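Local coordinates for protein Lem22 (Legionella pneumophila subsp. pneumophila ATCC 43290, PDB 5WD9) that is a Legionella effector of unknown molecular function, probably acting by binding other proteins, at residues I19-K23 with E73-L77; L8-K12 with L63-I67. All coordinates share one frame; numbering follows the deposited sequence. Where two conformers were deposited one is given.

Interaction 1: residues I19-K23 with E73-L77; sequences IAKAK and EMLEL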
# COMPACT_ATOMS: atom_id res chain seq x y z
N ILE A 19 -5.81 2.41 3.21
CA ILE A 19 -6.40 1.17 3.70
C ILE A 19 -7.47 1.46 4.74
O ILE A 19 -8.55 0.86 4.73
CB ILE A 19 -5.29 0.24 4.24
CG1 ILE A 19 -4.47 -0.31 3.07
CG2 ILE A 19 -5.88 -0.88 5.11
CD1 ILE A 19 -3.12 -0.92 3.48
N ALA A 20 -7.20 2.43 5.62
CA ALA A 20 -8.19 2.81 6.62
C ALA A 20 -9.44 3.38 5.96
O ALA A 20 -10.57 3.03 6.35
CB ALA A 20 -7.57 3.80 7.61
N LYS A 21 -9.27 4.22 4.95
CA LYS A 21 -10.44 4.79 4.28
C LYS A 21 -11.21 3.72 3.51
O LYS A 21 -12.45 3.79 3.43
CB LYS A 21 -10.00 5.92 3.35
CG LYS A 21 -9.57 7.15 4.13
CD LYS A 21 -8.82 8.16 3.29
CE LYS A 21 -8.53 9.40 4.12
NZ LYS A 21 -7.55 10.24 3.39
N ALA A 22 -10.51 2.75 2.93
CA ALA A 22 -11.19 1.62 2.30
C ALA A 22 -12.09 0.90 3.29
O ALA A 22 -13.26 0.63 3.00
CB ALA A 22 -10.16 0.66 1.74
N LYS A 23 -11.56 0.60 4.48
CA LYS A 23 -12.35 -0.11 5.48
C LYS A 23 -13.56 0.68 5.95
O LYS A 23 -14.53 0.08 6.43
CB LYS A 23 -11.48 -0.50 6.66
CG LYS A 23 -10.39 -1.48 6.32
CD LYS A 23 -9.49 -1.65 7.51
CE LYS A 23 -8.43 -2.67 7.24
NZ LYS A 23 -7.47 -2.72 8.38
N GLU A 73 -1.73 -6.84 3.60
CA GLU A 73 -3.12 -6.58 3.96
C GLU A 73 -3.89 -6.03 2.76
O GLU A 73 -5.04 -6.42 2.50
CB GLU A 73 -3.16 -5.58 5.11
CG GLU A 73 -4.59 -5.28 5.57
CD GLU A 73 -4.67 -4.23 6.65
OE1 GLU A 73 -3.68 -3.51 6.88
OE2 GLU A 73 -5.75 -4.12 7.26
N MET A 74 -3.27 -5.11 2.02
CA MET A 74 -3.90 -4.53 0.84
C MET A 74 -4.25 -5.60 -0.18
O MET A 74 -5.33 -5.58 -0.78
CB MET A 74 -2.98 -3.49 0.22
CG MET A 74 -3.52 -2.83 -1.04
SD MET A 74 -3.13 -3.71 -2.57
CE MET A 74 -1.33 -3.59 -2.56
N LEU A 75 -3.33 -6.56 -0.41
CA LEU A 75 -3.59 -7.60 -1.39
C LEU A 75 -4.84 -8.38 -1.04
O LEU A 75 -5.68 -8.65 -1.90
CB LEU A 75 -2.39 -8.54 -1.49
CG LEU A 75 -1.12 -8.06 -2.17
CD1 LEU A 75 -0.13 -9.20 -2.16
CD2 LEU A 75 -1.41 -7.55 -3.57
N GLU A 76 -5.01 -8.73 0.24
CA GLU A 76 -6.20 -9.49 0.60
C GLU A 76 -7.46 -8.63 0.53
O GLU A 76 -8.48 -9.10 0.03
CB GLU A 76 -6.07 -10.14 1.97
CG GLU A 76 -7.32 -10.92 2.29
CD GLU A 76 -7.13 -11.97 3.34
OE1 GLU A 76 -6.08 -11.95 4.01
OE2 GLU A 76 -8.03 -12.82 3.49
N LEU A 77 -7.41 -7.39 1.01
CA LEU A 77 -8.60 -6.55 0.93
C LEU A 77 -8.99 -6.27 -0.52
O LEU A 77 -10.18 -6.28 -0.86
CB LEU A 77 -8.38 -5.23 1.65
CG LEU A 77 -8.14 -5.32 3.16
CD1 LEU A 77 -7.63 -3.99 3.67
CD2 LEU A 77 -9.41 -5.70 3.88
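I19-K23 and E73-L77 are turns of two helices that run in the same general direction, 28° apart, with their local axes approaching no closer than 11.4 Å. I19 lies level with M74, their CA atoms 6.8 Å apart, and the gap is bridged by side chains. I19 supplies both branches. Its CG2, set anti to the backbone N, lies 3.8 Å from L77 CD1 and also rests over one face of the E73 carboxylate, 3.9 Å from OE1. The other branch points back toward the N-terminal side of E73-L77, where CD1 meets M74 CB at 4.2 Å. L77 CD1 is shared: besides I19, it touches the aliphatic end of K23, with CE 3.9 Å away. The lysine leaves its helix beside the interface and comes back to it as a fully extended chain, crossing the equally extended E73 nearly at right angles. Their ends form a salt bridge, K23 NZ to E73 OE2, modelled at 2.5 Å; so short a value is doubtful as an exact length. OE1 stays 4.2 Å from NZ, making the grip one-pronged. The ion pair, at the solvent side, thus closes the outer margin of an apolar strip. Helix 28-52 packs against the inner margin, with F34 and L35 touching A22 and H39 touching M74, so that three helices meet here in a compact bundle.

Interaction 2: residues L8-K12 with L63-I67; sequences LTRLK and LKIEI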
# COMPACT_ATOMS: atom_id res chain seq x y z
N LEU A 8 9.82 6.56 1.72
CA LEU A 8 9.23 5.41 2.39
C LEU A 8 8.34 5.82 3.55
O LEU A 8 7.31 5.18 3.80
CB LEU A 8 10.31 4.43 2.83
CG LEU A 8 10.99 3.70 1.68
CD1 LEU A 8 11.89 2.62 2.23
CD2 LEU A 8 9.98 3.12 0.69
N THR A 9 8.70 6.89 4.26
CA THR A 9 7.82 7.42 5.30
C THR A 9 6.48 7.83 4.70
O THR A 9 5.42 7.46 5.21
CB THR A 9 8.50 8.61 5.99
OG1 THR A 9 9.69 8.15 6.63
CG2 THR A 9 7.58 9.22 7.03
N ARG A 10 6.53 8.57 3.60
CA ARG A 10 5.29 8.98 2.94
C ARG A 10 4.50 7.78 2.46
O ARG A 10 3.28 7.75 2.60
CB ARG A 10 5.59 9.92 1.77
CG ARG A 10 5.82 11.37 2.19
CD ARG A 10 6.10 12.31 0.99
NE ARG A 10 5.27 11.99 -0.16
CZ ARG A 10 5.62 12.19 -1.42
NH1 ARG A 10 6.80 12.72 -1.73
NH2 ARG A 10 4.80 11.83 -2.39
N LEU A 11 5.18 6.78 1.88
CA LEU A 11 4.47 5.64 1.32
C LEU A 11 3.78 4.85 2.42
O LEU A 11 2.62 4.45 2.28
CB LEU A 11 5.42 4.73 0.54
CG LEU A 11 4.78 3.42 0.07
CD1 LEU A 11 3.68 3.66 -0.94
CD2 LEU A 11 5.83 2.47 -0.48
N LYS A 12 4.50 4.59 3.52
CA LYS A 12 3.91 3.83 4.61
C LYS A 12 2.63 4.50 5.08
O LYS A 12 1.58 3.86 5.21
CB LYS A 12 4.93 3.73 5.75
CG LYS A 12 4.52 2.81 6.89
CD LYS A 12 3.72 3.51 7.96
CE LYS A 12 3.54 2.60 9.18
NZ LYS A 12 2.63 3.18 10.19
N LEU A 63 11.04 0.72 7.88
CA LEU A 63 9.94 1.16 7.04
C LEU A 63 9.56 0.10 6.02
O LEU A 63 8.38 -0.11 5.77
CB LEU A 63 10.30 2.49 6.38
CG LEU A 63 10.25 3.70 7.31
CD1 LEU A 63 11.07 4.83 6.71
CD2 LEU A 63 8.79 4.12 7.50
N LYS A 64 10.55 -0.59 5.43
CA LYS A 64 10.22 -1.64 4.46
C LYS A 64 9.41 -2.75 5.10
O LYS A 64 8.47 -3.27 4.50
CB LYS A 64 11.50 -2.22 3.86
CG LYS A 64 12.16 -1.34 2.80
CD LYS A 64 13.42 -2.01 2.23
CE LYS A 64 13.09 -3.36 1.59
NZ LYS A 64 14.29 -4.00 0.95
N ILE A 65 9.75 -3.13 6.33
CA ILE A 65 8.97 -4.17 7.00
C ILE A 65 7.55 -3.68 7.27
O ILE A 65 6.56 -4.41 7.04
CB ILE A 65 9.70 -4.62 8.28
CG1 ILE A 65 10.98 -5.36 7.90
CG2 ILE A 65 8.78 -5.47 9.13
CD1 ILE A 65 12.00 -5.47 9.04
N GLU A 66 7.40 -2.44 7.75
CA GLU A 66 6.07 -1.88 7.98
C GLU A 66 5.26 -1.82 6.69
O GLU A 66 4.07 -2.16 6.67
CB GLU A 66 6.19 -0.48 8.58
CG GLU A 66 6.76 -0.47 10.00
CD GLU A 66 7.05 0.94 10.52
OE1 GLU A 66 6.92 1.91 9.76
OE2 GLU A 66 7.44 1.07 11.71
N ILE A 67 5.91 -1.43 5.59
CA ILE A 67 5.23 -1.33 4.30
C ILE A 67 4.82 -2.71 3.82
O ILE A 67 3.74 -2.89 3.26
CB ILE A 67 6.15 -0.63 3.29
CG1 ILE A 67 6.22 0.85 3.63
CG2 ILE A 67 5.63 -0.82 1.86
CD1 ILE A 67 7.41 1.53 3.04
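K12 crosses the carboxylate of E66, the end of its chain lying over one face at the OE1 side. CE is tilted from the normal there, 3.5 Å from OE1, while CG approaches the same oxygen from closer to the carboxylate plane. A bend at chi2 (-88°) turns the lysine obliquely across E66 and brings NZ above OE1 on the same face, but 4.5 Å off. The ammonium instead pairs with E16, one helical turn further on. The second flat group is the peptide carbonyl of L8: its oxygen accepts the bond from K12 N and has I67 CD1 beside it at 3.7 Å. That methyl is the hub of the interior, also meeting L8 CD2 at 3.8 Å and L11 CD2 at 4.0 Å, since I67 CG1 lies beside the backbone N and directs CD1 across to the other helix. I67 CG1 itself packs on K12 CB. On the outer flank L63 CD1 touches L8 CB and T9 OG1 from directions about a right angle apart; the T9 hydroxyl is hydrogen-bonded to V5 O. The turns are nearly parallel, at 20°, with axes 9.7 Å apart and the CA atoms of K12 and I67 only 5.3 Å from each other. With no hydrogen bond between the segments, cohesion is mainly apolar, from leucine and isoleucine side chains and the K12 methylenes; the K12-E66 attraction is probably a diffuse electrostatic addition.

Overall arrangement
From the N terminus, helix 4-24 first presents L8-K12 and then I19-K23. The chain turns into helix 28-52, passes back along the bundle, and turns again into helix 58-87, where L63-I67 pairs with the earlier segment and E73-L77 with the later one. Interaction 2 closes a loop of 50 intervening residues and interaction 1 one of 49; the two loops cross instead of nesting, as expected for parallel first and third helices. The contacts lie on opposite sides of the chain's centre, about 15 Å apart between centres, and do not touch. Together they tie helix 4-24 to helix 58-87 at two levels of the three-helix bundle, the helices spreading slightly at interaction 1.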